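Local coordinates for protein dally-like, isoform A (PDB 6XTZ) that probably acts at the cell surface as a glypican, its core, the part captured here, binding Wnt and shielding its palmitoleate lipid to enable signalling at a distance, at residues 35-40 and 52-57; 231-236 and 249-254. The protein carries 5 engineered substitutions. All blocks are in the same frame, centred on the assembly; numbering follows the deposited sequence.

Contact 1: residues 35-40 and 52-57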
loop_
_atom_site.group_PDB
_atom_site.type_symbol
_atom_site.label_atom_id
_atom_site.label_comp_id
_atom_site.label_asym_id
_atom_site.label_seq_id
_atom_site.Cartn_x
_atom_site.Cartn_y
_atom_site.Cartn_z
ATOM N N ARG A 35 -30.592 -30.998 -25.159
ATOM C CA ARG A 35 -30.301 -30.630 -23.773
ATOM C C ARG A 35 -28.840 -30.967 -23.493
ATOM O O ARG A 35 -28.534 -31.980 -22.859
ATOM C CB ARG A 35 -31.225 -31.355 -22.790
ATOM C CG ARG A 35 -32.711 -31.119 -22.964
ATOM C CD ARG A 35 -33.399 -31.335 -21.625
ATOM N NE ARG A 35 -34.809 -31.685 -21.733
ATOM C CZ ARG A 35 -35.634 -31.737 -20.692
ATOM N NH1 ARG A 35 -36.905 -32.072 -20.863
ATOM N NH2 ARG A 35 -35.187 -31.443 -19.479
ATOM N N VAL A 36 -27.931 -30.112 -23.958
ATOM C CA VAL A 36 -26.506 -30.385 -23.802
ATOM C C VAL A 36 -25.756 -29.139 -23.347
ATOM O O VAL A 36 -24.522 -29.147 -23.263
ATOM C CB VAL A 36 -25.901 -30.933 -25.108
ATOM C CG1 VAL A 36 -26.395 -32.349 -25.378
ATOM C CG2 VAL A 36 -26.233 -30.013 -26.270
ATOM N N LEU A 37 -26.482 -28.064 -23.052
ATOM C CA LEU A 37 -25.832 -26.850 -22.581
ATOM C C LEU A 37 -25.215 -27.079 -21.207
ATOM O O LEU A 37 -25.819 -27.700 -20.328
ATOM C CB LEU A 37 -26.822 -25.684 -22.532
ATOM C CG LEU A 37 -27.359 -25.206 -23.885
ATOM C CD1 LEU A 37 -28.108 -23.888 -23.734
ATOM C CD2 LEU A 37 -26.235 -25.081 -24.906
ATOM N N ARG A 38 -23.993 -26.574 -21.036
ATOM C CA ARG A 38 -23.229 -26.749 -19.806
ATOM C C ARG A 38 -23.574 -25.724 -18.737
ATOM O O ARG A 38 -23.557 -26.055 -17.546
ATOM C CB ARG A 38 -21.728 -26.671 -20.103
ATOM C CG ARG A 38 -21.202 -27.800 -20.966
ATOM C CD ARG A 38 -19.699 -27.683 -21.162
ATOM N NE ARG A 38 -19.339 -26.586 -22.055
ATOM C CZ ARG A 38 -18.094 -26.302 -22.420
ATOM N NH1 ARG A 38 -17.086 -27.035 -21.967
ATOM N NH2 ARG A 38 -17.855 -25.289 -23.242
ATOM N N TYR A 39 -23.875 -24.491 -19.130
ATOM C CA TYR A 39 -24.071 -23.407 -18.177
ATOM C C TYR A 39 -25.488 -22.859 -18.196
ATOM O O TYR A 39 -26.082 -22.658 -17.130
ATOM C CB TYR A 39 -23.068 -22.279 -18.453
ATOM C CG TYR A 39 -21.663 -22.773 -18.704
ATOM C CD1 TYR A 39 -20.990 -23.527 -17.750
ATOM C CD2 TYR A 39 -21.005 -22.483 -19.892
ATOM C CE1 TYR A 39 -19.705 -23.982 -17.974
ATOM C CE2 TYR A 39 -19.719 -22.933 -20.125
ATOM C CZ TYR A 39 -19.076 -23.682 -19.163
ATOM O OH TYR A 39 -17.796 -24.132 -19.389
ATOM N N CYS A 40 -26.049 -22.605 -19.374
ATOM C CA CYS A 40 -27.434 -22.171 -19.443
ATOM C C CYS A 40 -28.368 -23.338 -19.144
ATOM O O CYS A 40 -27.978 -24.508 -19.169
ATOM C CB CYS A 40 -27.758 -21.589 -20.819
ATOM S SG CYS A 40 -26.623 -20.310 -21.392
ATOM N N ASN A 52 -21.922 -24.754 -29.298
ATOM C CA ASN A 52 -20.824 -23.930 -29.794
ATOM C C ASN A 52 -21.056 -22.453 -29.502
ATOM O O ASN A 52 -20.105 -21.717 -29.221
ATOM C CB ASN A 52 -20.634 -24.157 -31.292
ATOM C CG ASN A 52 -20.180 -25.568 -31.616
ATOM O OD1 ASN A 52 -19.353 -26.145 -30.906
ATOM N ND2 ASN A 52 -20.725 -26.134 -32.687
ATOM N N MET A 53 -22.309 -21.996 -29.569
ATOM C CA MET A 53 -22.602 -20.613 -29.205
ATOM C C MET A 53 -22.311 -20.365 -27.732
ATOM O O MET A 53 -21.770 -19.316 -27.363
ATOM C CB MET A 53 -24.060 -20.283 -29.523
ATOM C CG MET A 53 -24.396 -20.302 -30.999
ATOM S SD MET A 53 -26.169 -20.148 -31.267
ATOM C CE MET A 53 -26.509 -18.606 -30.421
ATOM N N GLU A 54 -22.659 -21.326 -26.875
ATOM C CA GLU A 54 -22.403 -21.183 -25.447
ATOM C C GLU A 54 -20.909 -21.148 -25.154
ATOM O O GLU A 54 -20.456 -20.370 -24.306
ATOM C CB GLU A 54 -23.074 -22.324 -24.685
ATOM C CG GLU A 54 -23.010 -22.186 -23.179
ATOM C CD GLU A 54 -23.526 -23.414 -22.463
ATOM O OE1 GLU A 54 -23.275 -24.539 -22.947
ATOM O OE2 GLU A 54 -24.187 -23.255 -21.416
ATOM N N THR A 55 -20.128 -21.981 -25.845
ATOM C CA THR A 55 -18.688 -22.011 -25.608
ATOM C C THR A 55 -18.031 -20.699 -26.020
ATOM O O THR A 55 -17.168 -20.180 -25.301
ATOM C CB THR A 55 -18.054 -23.187 -26.351
ATOM O OG1 THR A 55 -18.661 -24.411 -25.917
ATOM C CG2 THR A 55 -16.558 -23.248 -26.080
ATOM N N ARG A 56 -18.430 -20.144 -27.168
ATOM C CA ARG A 56 -17.872 -18.869 -27.609
ATOM C C ARG A 56 -18.163 -17.764 -26.600
ATOM O O ARG A 56 -17.258 -17.038 -26.174
ATOM C CB ARG A 56 -18.423 -18.497 -28.987
ATOM C CG ARG A 56 -18.181 -17.044 -29.368
ATOM C CD ARG A 56 -18.725 -16.713 -30.752
ATOM N NE ARG A 56 -17.782 -17.050 -31.815
ATOM C CZ ARG A 56 -17.854 -18.147 -32.561
ATOM N NH1 ARG A 56 -18.829 -19.025 -32.365
ATOM N NH2 ARG A 56 -16.951 -18.367 -33.508
ATOM N N MET A 57 -19.429 -17.625 -26.203
ATOM C CA MET A 57 -19.791 -16.614 -25.220
ATOM C C MET A 57 -19.181 -16.896 -23.853
ATOM O O MET A 57 -18.978 -15.958 -23.074
ATOM C CB MET A 57 -21.313 -16.513 -25.111
ATOM C CG MET A 57 -22.000 -16.159 -26.422
ATOM S SD MET A 57 -23.794 -16.056 -26.273
ATOM C CE MET A 57 -24.201 -17.741 -25.832
HETATM O O HOH W 1 -21.004 -24.959 -23.794
#
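The flat carboxylate of E54 and the Y39 ring meet obliquely, their planes 61° apart. E54 OE2 lies 3.3 Å from Y39 CB, and CG of the glutamate comes up to ring atom CD2. One face of the Y39 ring is covered by CB of its neighbour R38; the R38 guanidinium in turn has Y39 OH above one face and a water in plane at its edge. The carboxylate is held chiefly by backbone N-H groups of the loop. R38 N reaches E54 OE1 at 2.9 Å through the syn lone pair, while E54 OE2 accepts twice: from Y39 N at 2.6 Å, which comes from above the carboxylate plane, and from C40 N at 2.8 Å, nearly in line with the C-O bond (N-H...O 161°). The glutamate gets there because CG is anti to the backbone N (chi1 -173°) and the chain runs on extended, so that it reaches from helix 51-110 to the loop. Three N-H bonds and the water, which accepts from R38 NE and donates to OE1, fix the rotation of the group and probably favour its charged form. L37 closes one flank, CD2 lying 3.6 Å from E54 OE1. T55 OG1 is hydrogen-bonded to the carbonyl of Y51, one turn earlier, and R38 NH2 comes within 2.9 Å of that T55 hydroxyl. C40 is tied by a disulfide to C236, beside the glutamate. The backbone amides of R38, Y39 and C40, successive in a single helix-like turn, thus converge on one buried side-chain carboxylate, which fastens the segment 35-40 to the first turns of the long helix 51-110 in the cysteine-rich lobe of the glypican core.

Contact 2: residues 231-236 and 249-254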
loop_
_atom_site.group_PDB
_atom_site.type_symbol
_atom_site.label_atom_id
_atom_site.label_comp_id
_atom_site.label_asym_id
_atom_site.label_seq_id
_atom_site.Cartn_x
_atom_site.Cartn_y
_atom_site.Cartn_z
ATOM N N THR A 231 -21.322 -16.876 -17.271
ATOM C CA THR A 231 -22.088 -16.982 -18.508
ATOM C C THR A 231 -23.585 -17.035 -18.242
ATOM O O THR A 231 -24.372 -16.459 -19.002
ATOM C CB THR A 231 -21.646 -18.215 -19.287
ATOM O OG1 THR A 231 -21.975 -19.387 -18.536
ATOM C CG2 THR A 231 -20.159 -18.175 -19.491
ATOM N N LYS A 232 -23.997 -17.725 -17.175
ATOM C CA LYS A 232 -25.405 -17.722 -16.794
ATOM C C LYS A 232 -25.890 -16.313 -16.489
ATOM O O LYS A 232 -27.052 -15.982 -16.755
ATOM C CB LYS A 232 -25.625 -18.639 -15.589
ATOM C CG LYS A 232 -27.082 -18.814 -15.189
ATOM C CD LYS A 232 -27.210 -19.698 -13.958
ATOM C CE LYS A 232 -28.657 -19.843 -13.526
ATOM N NZ LYS A 232 -28.792 -20.677 -12.300
ATOM N N MET A 233 -25.011 -15.464 -15.956
ATOM C CA MET A 233 -25.392 -14.100 -15.615
ATOM C C MET A 233 -25.425 -13.206 -16.848
ATOM O O MET A 233 -26.380 -12.448 -17.046
ATOM C CB MET A 233 -24.428 -13.537 -14.565
ATOM C CG MET A 233 -24.742 -12.127 -14.089
ATOM S SD MET A 233 -23.951 -10.836 -15.066
ATOM C CE MET A 233 -22.226 -11.299 -14.916
ATOM N N GLN A 234 -24.400 -13.290 -17.694
ATOM C CA GLN A 234 -24.213 -12.291 -18.740
ATOM C C GLN A 234 -24.837 -12.687 -20.076
ATOM O O GLN A 234 -25.345 -11.819 -20.796
ATOM C CB GLN A 234 -22.716 -12.012 -18.928
ATOM C CG GLN A 234 -22.400 -10.958 -19.982
ATOM C CD GLN A 234 -20.918 -10.652 -20.090
ATOM O OE1 GLN A 234 -20.122 -11.075 -19.251
ATOM N NE2 GLN A 234 -20.541 -9.916 -21.128
ATOM N N HIS A 235 -24.819 -13.972 -20.430
ATOM C CA HIS A 235 -25.213 -14.393 -21.770
ATOM C C HIS A 235 -26.449 -15.279 -21.829
ATOM O O HIS A 235 -27.169 -15.231 -22.830
ATOM C CB HIS A 235 -24.056 -15.135 -22.459
ATOM C CG HIS A 235 -22.841 -14.291 -22.679
ATOM N ND1 HIS A 235 -22.855 -13.150 -23.454
ATOM C CD2 HIS A 235 -21.572 -14.422 -22.227
ATOM C CE1 HIS A 235 -21.648 -12.615 -23.467
ATOM N NE2 HIS A 235 -20.850 -13.366 -22.729
ATOM N N CYS A 236 -26.719 -16.084 -20.799
ATOM C CA CYS A 236 -27.791 -17.070 -20.892
ATOM C C CYS A 236 -29.180 -16.448 -20.972
ATOM O O CYS A 236 -30.135 -17.162 -21.298
ATOM C CB CYS A 236 -27.726 -18.034 -19.709
ATOM S SG CYS A 236 -26.308 -19.148 -19.758
ATOM N N ASN A 249 -27.437 -6.311 -8.750
ATOM C CA ASN A 249 -27.046 -7.130 -7.607
ATOM C C ASN A 249 -26.718 -8.558 -8.026
ATOM O O ASN A 249 -25.830 -9.188 -7.439
ATOM C CB ASN A 249 -28.152 -7.120 -6.553
ATOM C CG ASN A 249 -28.279 -5.777 -5.857
ATOM O OD1 ASN A 249 -27.634 -4.801 -6.243
ATOM N ND2 ASN A 249 -29.116 -5.719 -4.829
ATOM N N TYR A 250 -27.416 -9.079 -9.036
ATOM C CA TYR A 250 -27.078 -10.392 -9.573
ATOM C C TYR A 250 -25.686 -10.382 -10.194
ATOM O O TYR A 250 -24.871 -11.276 -9.934
ATOM C CB TYR A 250 -28.139 -10.820 -10.590
ATOM C CG TYR A 250 -27.859 -12.127 -11.298
ATOM C CD1 TYR A 250 -27.281 -13.200 -10.629
ATOM C CD2 TYR A 250 -28.198 -12.296 -12.635
ATOM C CE1 TYR A 250 -27.028 -14.393 -11.279
ATOM C CE2 TYR A 250 -27.956 -13.487 -13.290
ATOM C CZ TYR A 250 -27.370 -14.532 -12.608
ATOM O OH TYR A 250 -27.123 -15.719 -13.258
ATOM N N CYS A 251 -25.391 -9.365 -11.009
ATOM C CA CYS A 251 -24.058 -9.246 -11.592
ATOM C C CYS A 251 -22.993 -9.088 -10.513
ATOM O O CYS A 251 -21.932 -9.720 -10.582
ATOM C CB CYS A 251 -24.012 -8.067 -12.565
ATOM S SG CYS A 251 -22.395 -7.778 -13.325
ATOM N N VAL A 252 -23.255 -8.245 -9.508
ATOM C CA VAL A 252 -22.255 -7.995 -8.471
ATOM C C VAL A 252 -21.939 -9.277 -7.709
ATOM O O VAL A 252 -20.773 -9.570 -7.415
ATOM C CB VAL A 252 -22.728 -6.876 -7.523
ATOM C CG1 VAL A 252 -21.796 -6.763 -6.326
ATOM C CG2 VAL A 252 -22.799 -5.550 -8.265
ATOM N N ASN A 253 -22.967 -10.066 -7.386
ATOM C CA ASN A 253 -22.741 -11.313 -6.664
ATOM C C ASN A 253 -21.910 -12.295 -7.479
ATOM O O ASN A 253 -21.109 -13.047 -6.913
ATOM C CB ASN A 253 -24.076 -11.946 -6.275
ATOM C CG ASN A 253 -24.728 -11.252 -5.100
ATOM O OD1 ASN A 253 -24.044 -10.699 -4.238
ATOM N ND2 ASN A 253 -26.054 -11.279 -5.055
ATOM N N VAL A 254 -22.081 -12.304 -8.801
ATOM C CA VAL A 254 -21.318 -13.223 -9.640
ATOM C C VAL A 254 -19.854 -12.802 -9.696
ATOM O O VAL A 254 -18.948 -13.625 -9.517
ATOM C CB VAL A 254 -21.939 -13.311 -11.045
ATOM C CG1 VAL A 254 -21.063 -14.151 -11.963
ATOM C CG2 VAL A 254 -23.339 -13.898 -10.964
#
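M233 is the knob of this contact, pushed between Y250, C251 and V254 on the facing helix. With CG anti to the backbone N (chi1 -178°) and bends at chi2 and chi3, its chain passes over one face of the Y250 ring and then turns its sulfur toward C251. CG makes a CH-pi contact 3.8 Å from the Y250 ring centroid, 19° off the normal and displaced toward the rim. SD sits farther out above the same ring in a more distant Met-aromatic contact, and lies 3.7 Å from C251 CB. CG2 of V254 packs against the side of the methionine, 3.8 Å from M233 CB. The contact joins helix 224-234 to helix 248-258 in the disulfide-rich lobe typical of glypicans, where C251 is bonded to C468. Y250 sends its own bump the other way: the two side chains slide past each other in opposite directions, and the phenol lodges against the backbone of helix 224-234, OH 3.3 Å from M233 CA. The extended K232 chain crosses the tyrosine at about a right angle, its CG 3.6 Å from Y250 OH. The K232 carbonyl oxygen lies at the ring's edge, near its plane, and accepts a hydrogen bond from W484 NE1; Y492 meets the Y250 ring with its plane tilted about 35°.

Contact 1 and contact 2 lie about 15 Å apart, centre to centre, in the same lobe, joined directly by the C40-C236 disulfide and by Y39 CB packing 3.1 Å from T231 OG1. The loop 35-40 is therefore held to helix 51-110 by contact 1 and to segment 231-236 by that disulfide. Contact 1 is only partly buried and polar: a carboxylate, backbone amides and a water, with R38 exposed at the margin. Contact 2 is buried and mostly apolar, one helix meeting another through a methionine, an aromatic ring and a valine. Helix 51-110 supplies one side of contact 1 and borders contact 2, where M57 touches H235 and A58 touches T231.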